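Long-range contacts in molybdopterin converting factor, subunit 1 (Pyrococcus furiosus, PDB 1VJK), which is probably the small, ubiquitin-like subunit of molybdopterin synthase, which as in MoaD would carry the sulfur used to make molybdopterin: residues V12-F17 / E29-P34; A37-L42 / E81-G86; F58-D63 / Y76-E81; V68-N73 / D87-F92. One frame throughout, in Å; residues are numbered along the deposited sequence.

The four contacts build one small beta-grasp fold, that of ubiquitin and MoaD. Interactions 1 and 4 lie in the same mixed sheet, of strand order 28-33, 10-16, 88-92, 69-72. Their centres are about 9 Å apart, and strands 10-16 and 88-92 join them. Interaction 2 ties the start of helix 39-49 to the loop between strands 69-72 and 88-92. Interaction 3 joins that loop to the one before strand 69-72. It shares E81 with interaction 2, and its centre is about 16 Å from that of interaction 1. Interaction 1 closes first. Interaction 3 is nested inside the loop closed by interaction 2. Interaction 4 alternates with both, so loops and sheet are interleaved along the chain.

Interaction 1: V12-F17 / E29-P34; sequences VKVKYF and EEIELP
The carboxylate oxygen E29 OE2 takes the hydroxyl of Y16, with OH to OE2 at 2.7 Å. It receives this bond on its anti lone pair, in the plane of the phenol ring. H50 also bonds OE2, and R49 forms a salt bridge to OE1. The carboxylate is thus gripped by three side chains, and the two basic ones probably favour its charged form. The E29 chain is extended beyond CG, which carries the acid out to the hydroxyl. The ring and carboxylate planes stand 58° apart. V14 CG1 lies 3.6 Å above one face of the ring, toward its rim. A phenylalanine in place of Y16 would probably leave E29 OE2 without its hydroxyl donor and the carboxylate less firmly fixed.

The backbones form an antiparallel ladder. V12 and I31 are a hydrogen-bonded pair, with I31 N to V12 O at 2.8 Å. V14 and E29 are another, with V14 N to E29 O also at 2.8 Å. On the sheet face of V12, V14 and I31, V14 CG2 meets I31 CD1 at 3.8 Å. V12 CG2 reaches L33 CD1 at 4.3 Å.

These strands are the first antiparallel pair of the beta-grasp fold, joined through helix 19-24. Strand 28-33 is at the sheet edge, and strand 10-16 pairs on its other side with strand 88-92. Helix 39-49 covers the apolar face, touching I31 through L42 and R49 and Y16 through I46.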
loop_
_atom_site.group_PDB
_atom_site.type_symbol
_atom_site.label_atom_id
_atom_site.label_comp_id
_atom_site.label_asym_id
_atom_site.label_seq_id
_atom_site.Cartn_x
_atom_site.Cartn_y
_atom_site.Cartn_z
ATOM N N VAL A 12 2.232 -2.326 9.957
ATOM C CA VAL A 12 1.547 -3.098 8.926
ATOM C C VAL A 12 2.564 -3.847 8.089
ATOM O O VAL A 12 3.732 -3.414 7.944
ATOM C CB VAL A 12 0.633 -2.210 8.042
ATOM C CG1 VAL A 12 -0.392 -1.480 8.907
ATOM C CG2 VAL A 12 1.446 -1.227 7.277
ATOM N N LYS A 13 2.157 -4.970 7.535
ATOM C CA LYS A 13 2.984 -5.762 6.661
ATOM C C LYS A 13 2.554 -5.458 5.252
ATOM O O LYS A 13 1.408 -5.747 4.879
ATOM C CB LYS A 13 2.791 -7.251 6.953
ATOM C CG LYS A 13 3.583 -8.197 6.049
ATOM C CD LYS A 13 3.450 -9.644 6.569
ATOM C CE LYS A 13 4.211 -10.627 5.705
ATOM N NZ LYS A 13 4.050 -12.028 6.177
ATOM N N VAL A 14 3.440 -4.890 4.457
ATOM C CA VAL A 14 3.158 -4.573 3.066
ATOM C C VAL A 14 3.711 -5.650 2.167
ATOM O O VAL A 14 4.891 -5.985 2.286
ATOM C CB VAL A 14 3.729 -3.191 2.656
ATOM C CG1 VAL A 14 3.424 -2.877 1.195
ATOM C CG2 VAL A 14 3.191 -2.092 3.584
ATOM N N LYS A 15 2.863 -6.212 1.297
ATOM C CA LYS A 15 3.294 -7.239 0.344
ATOM C C LYS A 15 3.192 -6.650 -1.045
ATOM O O LYS A 15 2.104 -6.232 -1.479
ATOM C CB LYS A 15 2.446 -8.518 0.462
ATOM C CG LYS A 15 2.505 -9.226 1.822
ATOM C CD LYS A 15 1.639 -10.479 1.811
ATOM C CE LYS A 15 1.863 -11.330 3.052
ATOM N N TYR A 16 4.314 -6.607 -1.744
ATOM C CA TYR A 16 4.354 -6.120 -3.124
ATOM C C TYR A 16 4.237 -7.266 -4.086
ATOM O O TYR A 16 4.753 -8.369 -3.833
ATOM C CB TYR A 16 5.692 -5.399 -3.361
ATOM C CG TYR A 16 5.902 -4.217 -2.455
ATOM C CD1 TYR A 16 5.287 -2.990 -2.725
ATOM C CD2 TYR A 16 6.723 -4.309 -1.351
ATOM C CE1 TYR A 16 5.458 -1.890 -1.903
ATOM C CE2 TYR A 16 6.932 -3.201 -0.510
ATOM C CZ TYR A 16 6.281 -1.992 -0.807
ATOM O OH TYR A 16 6.463 -0.897 0.036
ATOM N N PHE A 17 3.587 -6.987 -5.223
ATOM C CA PHE A 17 3.372 -7.994 -6.243
ATOM C C PHE A 17 3.887 -7.569 -7.591
ATOM O O PHE A 17 3.886 -6.387 -7.927
ATOM C CB PHE A 17 1.867 -8.301 -6.359
ATOM C CG PHE A 17 1.302 -8.984 -5.155
ATOM C CD1 PHE A 17 1.203 -10.377 -5.123
ATOM C CD2 PHE A 17 0.864 -8.241 -4.052
ATOM C CE1 PHE A 17 0.672 -11.027 -4.007
ATOM C CE2 PHE A 17 0.348 -8.873 -2.926
ATOM C CZ PHE A 17 0.244 -10.274 -2.906
ATOM N N GLU A 29 7.581 -5.732 3.275
ATOM C CA GLU A 29 8.226 -4.881 4.253
ATOM C C GLU A 29 7.255 -4.482 5.328
ATOM O O GLU A 29 6.060 -4.310 5.059
ATOM C CB GLU A 29 9.001 -3.666 3.641
ATOM C CG GLU A 29 8.201 -2.398 3.478
ATOM C CD GLU A 29 8.981 -1.266 2.802
ATOM O OE1 GLU A 29 10.015 -0.736 3.357
ATOM O OE2 GLU A 29 8.483 -0.877 1.756
ATOM N N GLU A 30 7.749 -4.361 6.543
ATOM C CA GLU A 30 6.974 -3.869 7.655
ATOM C C GLU A 30 7.085 -2.377 7.725
ATOM O O GLU A 30 8.209 -1.829 7.727
ATOM C CB GLU A 30 7.452 -4.487 8.964
ATOM C CG GLU A 30 7.390 -5.998 8.987
ATOM C CD GLU A 30 7.827 -6.585 10.321
ATOM O OE1 GLU A 30 9.016 -6.390 10.742
ATOM O OE2 GLU A 30 6.985 -7.255 10.964
ATOM N N ILE A 31 5.959 -1.694 7.834
ATOM C CA ILE A 31 5.954 -0.253 7.906
ATOM C C ILE A 31 5.252 0.201 9.175
ATOM O O ILE A 31 4.051 -0.064 9.385
ATOM C CB ILE A 31 5.297 0.368 6.649
ATOM C CG1 ILE A 31 6.082 -0.050 5.393
ATOM C CG2 ILE A 31 5.328 1.907 6.775
ATOM C CD1 ILE A 31 5.726 0.667 4.116
ATOM N N GLU A 32 6.003 0.861 10.041
ATOM C CA GLU A 32 5.470 1.442 11.267
ATOM C C GLU A 32 4.897 2.823 10.950
ATOM O O GLU A 32 5.564 3.658 10.335
ATOM C CB GLU A 32 6.564 1.535 12.321
ATOM C CG GLU A 32 7.085 0.167 12.801
ATOM C CD GLU A 32 8.159 0.241 13.891
ATOM O OE1 GLU A 32 8.371 1.312 14.496
ATOM O OE2 GLU A 32 8.794 -0.806 14.202
ATOM N N LEU A 33 3.650 3.040 11.362
ATOM C CA LEU A 33 2.921 4.255 11.078
ATOM C C LEU A 33 2.426 4.854 12.381
ATOM O O LEU A 33 2.223 4.126 13.342
ATOM C CB LEU A 33 1.722 3.950 10.157
ATOM C CG LEU A 33 2.090 3.443 8.772
ATOM C CD1 LEU A 33 0.830 2.912 8.077
ATOM C CD2 LEU A 33 2.728 4.601 7.994
ATOM N N PRO A 34 2.236 6.176 12.441
ATOM C CA PRO A 34 1.709 6.801 13.652
ATOM C C PRO A 34 0.271 6.392 13.931
ATOM O O PRO A 34 -0.480 6.018 13.023
ATOM C CB PRO A 34 1.794 8.310 13.357
ATOM C CG PRO A 34 2.590 8.448 12.156
ATOM C CD PRO A 34 2.541 7.166 11.387
#

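Interaction 2: A37-L42 / E81-G86; sequences ARVRDL and EELKDG
A37 and V39 bond to the backbone of L83 and E81 on either side of a single bridge between R38 and E82, whose CA atoms are 4.3 Å apart. This is where the beta-grasp helix begins, and the loop before the last strand is fastened to it. L83 N donates to A37 O at 2.9 Å. V39 N donates to E81 O at 2.9 Å, so an amide of the first helical turn is satisfied by the loop. R38 is the N-cap residue. Its own N donates to D41 OD2, three residues on, at 2.8 Å.

L83 is the main apolar side chain here. Its CG is anti to the carbonyl carbon (chi1 -66°), which turns the two methyls toward the helix start. CD1 packs on L42 CB at 3.8 Å, the two side chains crossing at about a right angle. CD2 meets V39 CG2 at 4.0 Å. L42 and L83 also touch L33 of strand 28-33, and V39 leans on I70 and V72, so the contact feeds into the core.

On the outer side R38 and E82 lie side by side and point the same way. Their charged ends are near but form no salt bridge. R38 instead makes one with D80, through NH1. A water links the pair, taking a weak bond from R38 NH2 and donating to E82 OE2. A second water donates to both A37 O and L83 O, at 2.8 Å each.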
loop_
_atom_site.group_PDB
_atom_site.type_symbol
_atom_site.label_atom_id
_atom_site.label_comp_id
_atom_site.label_asym_id
_atom_site.label_seq_id
_atom_site.Cartn_x
_atom_site.Cartn_y
_atom_site.Cartn_z
ATOM N N ALA A 37 -3.202 6.211 11.650
ATOM C CA ALA A 37 -2.862 6.127 10.241
ATOM C C ALA A 37 -3.955 5.509 9.424
ATOM O O ALA A 37 -4.608 4.536 9.838
ATOM C CB ALA A 37 -1.559 5.318 10.050
ATOM N N ARG A 38 -4.119 6.073 8.229
ATOM C CA ARG A 38 -5.091 5.614 7.256
ATOM C C ARG A 38 -4.391 5.037 6.029
ATOM O O ARG A 38 -3.189 5.255 5.805
ATOM C CB ARG A 38 -5.959 6.781 6.810
ATOM C CG ARG A 38 -6.807 7.355 7.908
ATOM C CD ARG A 38 -7.585 8.560 7.441
ATOM N NE ARG A 38 -8.225 9.210 8.575
ATOM C CZ ARG A 38 -9.090 10.204 8.457
ATOM N NH1 ARG A 38 -9.380 10.647 7.234
ATOM N NH2 ARG A 38 -9.629 10.748 9.539
ATOM N N VAL A 39 -5.134 4.332 5.184
ATOM C CA VAL A 39 -4.581 3.823 3.928
ATOM C C VAL A 39 -3.839 4.918 3.137
ATOM O O VAL A 39 -2.712 4.696 2.641
ATOM C CB VAL A 39 -5.679 3.137 3.087
ATOM C CG1 VAL A 39 -5.259 2.923 1.630
ATOM C CG2 VAL A 39 -6.082 1.816 3.741
ATOM N N ARG A 40 -4.428 6.118 3.038
ATOM C CA ARG A 40 -3.751 7.177 2.287
ATOM C C ARG A 40 -2.366 7.537 2.885
ATOM O O ARG A 40 -1.439 7.900 2.142
ATOM C CB ARG A 40 -4.652 8.418 2.156
ATOM C CG ARG A 40 -4.936 9.137 3.467
ATOM C CD ARG A 40 -5.660 10.462 3.238
ATOM N NE ARG A 40 -7.021 10.323 2.667
ATOM C CZ ARG A 40 -7.348 10.555 1.404
ATOM N NH1 ARG A 40 -6.439 10.917 0.491
ATOM N NH2 ARG A 40 -8.632 10.441 1.048
ATOM N N ASP A 41 -2.233 7.439 4.213
ATOM C CA ASP A 41 -0.941 7.750 4.864
ATOM C C ASP A 41 0.062 6.686 4.534
ATOM O O ASP A 41 1.240 6.995 4.314
ATOM C CB ASP A 41 -1.092 7.876 6.377
ATOM C CG ASP A 41 -2.190 8.862 6.781
ATOM O OD1 ASP A 41 -2.251 9.980 6.250
ATOM O OD2 ASP A 41 -3.011 8.544 7.662
ATOM N N LEU A 42 -0.383 5.442 4.476
ATOM C CA LEU A 42 0.511 4.353 4.081
ATOM C C LEU A 42 0.997 4.521 2.637
ATOM O O LEU A 42 2.200 4.347 2.368
ATOM C CB LEU A 42 -0.203 3.013 4.245
ATOM C CG LEU A 42 0.557 1.798 3.714
ATOM C CD1 LEU A 42 1.945 1.622 4.435
ATOM C CD2 LEU A 42 -0.318 0.547 3.826
ATOM N N GLU A 81 -9.715 4.537 5.182
ATOM C CA GLU A 81 -9.820 3.390 6.077
ATOM C C GLU A 81 -8.683 3.435 7.088
ATOM O O GLU A 81 -7.511 3.594 6.702
ATOM C CB GLU A 81 -9.763 2.102 5.253
ATOM C CG GLU A 81 -9.878 0.833 6.069
ATOM C CD GLU A 81 -11.303 0.466 6.447
ATOM O OE1 GLU A 81 -12.269 1.152 6.014
ATOM O OE2 GLU A 81 -11.453 -0.521 7.206
ATOM N N GLU A 82 -9.022 3.289 8.360
ATOM C CA GLU A 82 -8.044 3.332 9.427
ATOM C C GLU A 82 -7.319 1.989 9.513
ATOM O O GLU A 82 -7.956 0.933 9.555
ATOM C CB GLU A 82 -8.701 3.791 10.754
ATOM C CG GLU A 82 -9.129 5.278 10.630
ATOM C CD GLU A 82 -10.259 5.750 11.547
ATOM O OE1 GLU A 82 -10.473 5.131 12.613
ATOM O OE2 GLU A 82 -10.922 6.782 11.195
ATOM N N LEU A 83 -5.984 2.040 9.496
ATOM C CA LEU A 83 -5.173 0.832 9.643
ATOM C C LEU A 83 -5.044 0.397 11.088
ATOM O O LEU A 83 -5.052 1.223 11.999
ATOM C CB LEU A 83 -3.807 1.091 9.042
ATOM C CG LEU A 83 -3.861 1.316 7.525
ATOM C CD1 LEU A 83 -2.553 1.918 7.027
ATOM C CD2 LEU A 83 -4.156 0.009 6.789
ATOM N N LYS A 84 -4.976 -0.929 11.284
ATOM C CA LYS A 84 -4.822 -1.531 12.603
ATOM C C LYS A 84 -3.510 -2.267 12.676
ATOM O O LYS A 84 -3.005 -2.775 11.650
ATOM C CB LYS A 84 -5.997 -2.485 12.894
ATOM C CG LYS A 84 -7.378 -1.794 13.007
ATOM C CD LYS A 84 -8.485 -2.824 13.074
ATOM N N ASP A 85 -2.968 -2.366 13.897
ATOM C CA ASP A 85 -1.711 -3.042 14.105
ATOM C C ASP A 85 -1.815 -4.501 13.600
ATOM O O ASP A 85 -2.771 -5.222 13.921
ATOM C CB ASP A 85 -1.425 -2.990 15.610
ATOM C CG ASP A 85 0.007 -3.203 15.966
ATOM O OD1 ASP A 85 0.929 -3.153 15.116
ATOM O OD2 ASP A 85 0.281 -3.463 17.157
ATOM N N GLY A 86 -0.882 -4.905 12.754
ATOM C CA GLY A 86 -0.866 -6.242 12.211
ATOM C C GLY A 86 -1.575 -6.391 10.862
ATOM O O GLY A 86 -1.518 -7.455 10.262
HETATM O O HOH W 1 -5.575 3.903 12.406
HETATM O O HOH W 2 -10.515 9.372 12.142
#

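Interaction 3: F58-D63 / Y76-E81; sequences FGEGYD and YVSWDE
The side chain of E60 lies across the indole of W79, with its carboxylate stacked almost flat on the ring. The two planes are only 13° apart. E60 CB sits over the same face, 3.8 Å from the centroid of the five-membered ring. E60 CG is anti to the backbone N (chi1 -172°) and the chain stays extended beyond it. This lets OE2 pass over the indole to the backbone N of W79, 2.8 Å away. That bond is nearly straight, from the anti side and tilted out of the carboxylate plane. W79 NE1 donates to G59 O at 3.0 Å, from above the carbonyl plane, and F58 O lies near CZ2. W79 is therefore held over a face, at its edge and at its own amide.

Y62 CB stands over the centre of the Y76 ring, 4.0 Å from its centroid. The edge of Y62 is directed to that face in an offset edge-to-face pair, the planes at 68°. The Y62 hydroxyl bonds to O of V95, the last modelled residue. Between the two pairs, a water takes G61 N at 3.0 Å and donates to V77 O, beside a weak direct bond between the two.

The contact joins two loops that flank strand 69-72, at the edge of the beta-grasp fold. D80 extends it to R38 and R40 at the helix start. The stack itself probably adds little attraction for an anion, and D80 is a like charge nearby, so the W79 amide is likely to be what holds the carboxylate in place.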
loop_
_atom_site.group_PDB
_atom_site.type_symbol
_atom_site.label_atom_id
_atom_site.label_comp_id
_atom_site.label_asym_id
_atom_site.label_seq_id
_atom_site.Cartn_x
_atom_site.Cartn_y
_atom_site.Cartn_z
ATOM N N PHE A 58 -2.067 5.373 -7.778
ATOM C CA PHE A 58 -2.801 4.449 -6.907
ATOM C C PHE A 58 -4.290 4.676 -7.047
ATOM O O PHE A 58 -4.768 5.811 -7.041
ATOM C CB PHE A 58 -2.410 4.656 -5.435
ATOM C CG PHE A 58 -1.030 4.142 -5.074
ATOM C CD1 PHE A 58 -0.890 3.069 -4.201
ATOM C CD2 PHE A 58 0.116 4.754 -5.576
ATOM C CE1 PHE A 58 0.380 2.585 -3.846
ATOM C CE2 PHE A 58 1.399 4.281 -5.226
ATOM C CZ PHE A 58 1.517 3.204 -4.359
ATOM N N GLY A 59 -5.013 3.586 -7.155
ATOM C CA GLY A 59 -6.454 3.650 -7.187
ATOM C C GLY A 59 -7.037 3.562 -5.794
ATOM O O GLY A 59 -6.394 3.124 -4.815
ATOM N N GLU A 60 -8.285 3.998 -5.702
ATOM C CA GLU A 60 -9.045 3.847 -4.483
ATOM C C GLU A 60 -9.992 2.683 -4.678
ATOM O O GLU A 60 -10.835 2.705 -5.606
ATOM C CB GLU A 60 -9.795 5.127 -4.159
ATOM C CG GLU A 60 -10.448 5.075 -2.791
ATOM C CD GLU A 60 -10.857 6.430 -2.232
ATOM O OE1 GLU A 60 -11.015 7.414 -3.012
ATOM O OE2 GLU A 60 -11.076 6.502 -1.008
ATOM N N GLY A 61 -9.871 1.674 -3.824
ATOM C CA GLY A 61 -10.573 0.416 -4.009
ATOM C C GLY A 61 -10.151 -0.249 -5.301
ATOM O O GLY A 61 -9.004 -0.102 -5.765
ATOM N N TYR A 62 -11.076 -0.968 -5.920
ATOM C CA TYR A 62 -10.806 -1.552 -7.209
ATOM C C TYR A 62 -10.849 -0.469 -8.293
ATOM O O TYR A 62 -11.823 0.297 -8.389
ATOM C CB TYR A 62 -11.802 -2.668 -7.532
ATOM C CG TYR A 62 -11.551 -3.269 -8.889
ATOM C CD1 TYR A 62 -10.474 -4.137 -9.097
ATOM C CD2 TYR A 62 -12.373 -2.958 -9.989
ATOM C CE1 TYR A 62 -10.208 -4.678 -10.350
ATOM C CE2 TYR A 62 -12.110 -3.503 -11.252
ATOM C CZ TYR A 62 -11.039 -4.372 -11.422
ATOM O OH TYR A 62 -10.771 -4.912 -12.656
ATOM N N ASP A 63 -9.794 -0.410 -9.102
ATOM C CA ASP A 63 -9.702 0.540 -10.196
ATOM C C ASP A 63 -8.763 0.024 -11.268
ATOM O O ASP A 63 -7.557 -0.002 -11.084
ATOM C CB ASP A 63 -9.261 1.908 -9.662
ATOM C CG ASP A 63 -9.210 2.980 -10.731
ATOM O OD1 ASP A 63 -9.444 2.690 -11.936
ATOM O OD2 ASP A 63 -8.928 4.156 -10.438
ATOM N N TYR A 76 -10.776 -4.762 -0.602
ATOM C CA TYR A 76 -10.675 -3.409 -1.117
ATOM C C TYR A 76 -11.317 -2.476 -0.101
ATOM O O TYR A 76 -12.394 -2.781 0.478
ATOM C CB TYR A 76 -11.390 -3.278 -2.480
ATOM C CG TYR A 76 -10.737 -4.056 -3.600
ATOM C CD1 TYR A 76 -9.465 -3.707 -4.077
ATOM C CD2 TYR A 76 -11.395 -5.142 -4.193
ATOM C CE1 TYR A 76 -8.860 -4.420 -5.107
ATOM C CE2 TYR A 76 -10.794 -5.869 -5.220
ATOM C CZ TYR A 76 -9.532 -5.501 -5.678
ATOM O OH TYR A 76 -8.937 -6.225 -6.699
ATOM N N VAL A 77 -10.651 -1.349 0.126
ATOM C CA VAL A 77 -11.104 -0.373 1.116
ATOM C C VAL A 77 -10.892 1.049 0.606
ATOM O O VAL A 77 -10.231 1.276 -0.419
ATOM C CB VAL A 77 -10.362 -0.518 2.467
ATOM C CG1 VAL A 77 -10.646 -1.864 3.135
ATOM C CG2 VAL A 77 -8.872 -0.315 2.260
ATOM N N SER A 78 -11.450 2.012 1.344
ATOM C CA SER A 78 -11.288 3.407 0.985
ATOM C C SER A 78 -9.910 3.937 1.418
ATOM O O SER A 78 -9.216 3.327 2.253
ATOM C CB SER A 78 -12.390 4.233 1.616
ATOM O OG SER A 78 -12.046 4.583 2.920
ATOM N N TRP A 79 -9.525 5.081 0.863
ATOM C CA TRP A 79 -8.261 5.692 1.281
ATOM C C TRP A 79 -8.296 6.190 2.711
ATOM O O TRP A 79 -7.263 6.380 3.323
ATOM C CB TRP A 79 -7.851 6.839 0.367
ATOM C CG TRP A 79 -7.247 6.397 -0.958
ATOM C CD1 TRP A 79 -6.843 5.134 -1.294
ATOM C CD2 TRP A 79 -6.980 7.217 -2.099
ATOM N NE1 TRP A 79 -6.334 5.121 -2.574
ATOM C CE2 TRP A 79 -6.407 6.386 -3.093
ATOM C CE3 TRP A 79 -7.164 8.577 -2.388
ATOM C CZ2 TRP A 79 -6.025 6.870 -4.352
ATOM C CZ3 TRP A 79 -6.781 9.058 -3.651
ATOM C CH2 TRP A 79 -6.221 8.201 -4.610
ATOM N N ASP A 80 -9.483 6.402 3.262
ATOM C CA ASP A 80 -9.580 6.885 4.627
ATOM C C ASP A 80 -9.807 5.792 5.644
ATOM O O ASP A 80 -9.958 6.061 6.832
ATOM C CB ASP A 80 -10.577 8.033 4.733
ATOM C CG ASP A 80 -10.087 9.224 3.997
ATOM O OD1 ASP A 80 -9.075 9.807 4.474
ATOM O OD2 ASP A 80 -10.589 9.594 2.907
ATOM N N GLU A 81 -9.715 4.537 5.182
ATOM C CA GLU A 81 -9.820 3.390 6.077
ATOM C C GLU A 81 -8.683 3.435 7.088
ATOM O O GLU A 81 -7.511 3.594 6.702
ATOM C CB GLU A 81 -9.763 2.102 5.253
ATOM C CG GLU A 81 -9.878 0.833 6.069
ATOM C CD GLU A 81 -11.303 0.466 6.447
ATOM O OE1 GLU A 81 -12.269 1.152 6.014
ATOM O OE2 GLU A 81 -11.453 -0.521 7.206
HETATM O O HOH W 3 -7.893 1.898 -1.598
#

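Interaction 4: V68-N73 / D87-F92; sequences VNIAVN and DVVGVF
The ring of F92 lies over the backbone of N69, with N69 O 3.4 Å above the centre of its face. CG of F92 sits between the backbone N and the carbonyl carbon (chi1 45°), and this folds the ring back across the neighbouring strand. There CE1 meets N69 CB at 3.5 Å, and A71 CB lies at the ring edge in its plane. An alanine in place of F92 is likely to uncover the N69 carbonyl and leave A71 CB without its ring neighbour.

V91 CG1 meets V68 CG1, just before strand 69-72, at 3.6 Å. On the face opposite F92, I70 CG2 packs on V91 CG2, and V72 and V89 lie side by side. N73 uses both ends of its amide. OD1 accepts from V88 N at 2.9 Å, and ND2 donates to D87 OD1 at 2.9 Å, from above the carboxylate plane. D87 OD2 takes K84 N.

The backbones run antiparallel at 163°, with N69-F92 and A71-G90 as hydrogen-bonded pairs. Strand 69-72 is at the sheet edge, and strand 88-92 lies between it and strand 10-16. Helix 39-49 packs on the face with I70, V72, V89 and V91, L42 against V89 and I46 against V91.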
loop_
_atom_site.group_PDB
_atom_site.type_symbol
_atom_site.label_atom_id
_atom_site.label_comp_id
_atom_site.label_asym_id
_atom_site.label_seq_id
_atom_site.Cartn_x
_atom_site.Cartn_y
_atom_site.Cartn_z
ATOM N N VAL A 68 -1.779 0.972 -9.658
ATOM C CA VAL A 68 -1.668 0.194 -8.437
ATOM C C VAL A 68 -3.036 0.131 -7.793
ATOM O O VAL A 68 -3.731 1.141 -7.719
ATOM C CB VAL A 68 -0.720 0.887 -7.397
ATOM C CG1 VAL A 68 -0.487 -0.009 -6.181
ATOM C CG2 VAL A 68 0.629 1.291 -8.005
ATOM N N ASN A 69 -3.382 -1.045 -7.274
ATOM C CA ASN A 69 -4.490 -1.177 -6.339
ATOM C C ASN A 69 -3.953 -1.777 -5.064
ATOM O O ASN A 69 -2.886 -2.424 -5.056
ATOM C CB ASN A 69 -5.592 -2.123 -6.875
ATOM C CG ASN A 69 -6.489 -1.504 -7.984
ATOM O OD1 ASN A 69 -7.446 -2.159 -8.416
ATOM N ND2 ASN A 69 -6.187 -0.282 -8.441
ATOM N N ILE A 70 -4.682 -1.554 -3.974
ATOM C CA ILE A 70 -4.268 -2.117 -2.674
ATOM C C ILE A 70 -5.408 -2.875 -2.042
ATOM O O ILE A 70 -6.582 -2.685 -2.413
ATOM C CB ILE A 70 -3.712 -1.041 -1.692
ATOM C CG1 ILE A 70 -4.812 -0.070 -1.220
ATOM C CG2 ILE A 70 -2.460 -0.328 -2.278
ATOM C CD1 ILE A 70 -5.573 -0.531 0.081
ATOM N N ALA A 71 -5.083 -3.780 -1.139
ATOM C CA ALA A 71 -6.090 -4.479 -0.361
ATOM C C ALA A 71 -5.583 -4.608 1.043
ATOM O O ALA A 71 -4.376 -4.800 1.285
ATOM C CB ALA A 71 -6.404 -5.864 -0.953
ATOM N N VAL A 72 -6.485 -4.475 2.000
ATOM C CA VAL A 72 -6.155 -4.639 3.408
ATOM C C VAL A 72 -6.782 -5.914 3.926
ATOM O O VAL A 72 -8.023 -6.041 3.907
ATOM C CB VAL A 72 -6.639 -3.451 4.253
ATOM C CG1 VAL A 72 -6.306 -3.694 5.745
ATOM C CG2 VAL A 72 -6.007 -2.141 3.755
ATOM N N ASN A 73 -5.953 -6.852 4.382
ATOM C CA ASN A 73 -6.412 -8.188 4.782
ATOM C C ASN A 73 -7.364 -8.793 3.741
ATOM O O ASN A 73 -8.409 -9.381 4.080
ATOM C CB ASN A 73 -7.064 -8.126 6.167
ATOM C CG ASN A 73 -6.130 -7.579 7.197
ATOM O OD1 ASN A 73 -4.935 -7.894 7.174
ATOM N ND2 ASN A 73 -6.635 -6.754 8.088
ATOM N N ASP A 87 -2.205 -5.329 10.358
ATOM C CA ASP A 87 -2.877 -5.443 9.057
ATOM C C ASP A 87 -1.878 -5.812 7.972
ATOM O O ASP A 87 -0.704 -5.379 8.018
ATOM C CB ASP A 87 -3.485 -4.096 8.635
ATOM C CG ASP A 87 -4.838 -3.816 9.234
ATOM O OD1 ASP A 87 -5.509 -4.741 9.782
ATOM O OD2 ASP A 87 -5.335 -2.664 9.178
ATOM N N VAL A 88 -2.337 -6.563 6.984
ATOM C CA VAL A 88 -1.523 -6.946 5.835
ATOM C C VAL A 88 -2.046 -6.215 4.613
ATOM O O VAL A 88 -3.220 -6.325 4.270
ATOM C CB VAL A 88 -1.569 -8.467 5.583
ATOM C CG1 VAL A 88 -0.719 -8.817 4.364
ATOM C CG2 VAL A 88 -1.035 -9.227 6.813
ATOM N N VAL A 89 -1.195 -5.438 3.957
ATOM C CA VAL A 89 -1.618 -4.623 2.833
ATOM C C VAL A 89 -0.931 -5.072 1.567
ATOM O O VAL A 89 0.305 -5.012 1.483
ATOM C CB VAL A 89 -1.355 -3.121 3.109
ATOM C CG1 VAL A 89 -1.882 -2.274 1.969
ATOM C CG2 VAL A 89 -2.017 -2.686 4.403
ATOM N N GLY A 90 -1.693 -5.526 0.574
ATOM C CA GLY A 90 -1.131 -5.905 -0.706
ATOM C C GLY A 90 -1.075 -4.687 -1.616
ATOM O O GLY A 90 -1.957 -3.814 -1.578
ATOM N N VAL A 91 -0.013 -4.647 -2.427
ATOM C CA VAL A 91 0.256 -3.579 -3.386
ATOM C C VAL A 91 0.512 -4.250 -4.717
ATOM O O VAL A 91 1.533 -4.922 -4.892
ATOM C CB VAL A 91 1.482 -2.740 -2.938
ATOM C CG1 VAL A 91 1.823 -1.684 -3.982
ATOM C CG2 VAL A 91 1.189 -2.053 -1.599
ATOM N N PHE A 92 -0.424 -4.107 -5.668
ATOM C CA PHE A 92 -0.418 -4.962 -6.857
ATOM C C PHE A 92 -0.974 -4.253 -8.082
ATOM O O PHE A 92 -1.759 -3.302 -7.955
ATOM C CB PHE A 92 -1.270 -6.245 -6.597
ATOM C CG PHE A 92 -2.595 -5.978 -5.920
ATOM C CD1 PHE A 92 -3.751 -5.698 -6.665
ATOM C CD2 PHE A 92 -2.681 -6.015 -4.523
ATOM C CE1 PHE A 92 -4.974 -5.444 -5.994
ATOM C CE2 PHE A 92 -3.857 -5.752 -3.871
ATOM C CZ PHE A 92 -5.026 -5.473 -4.600
#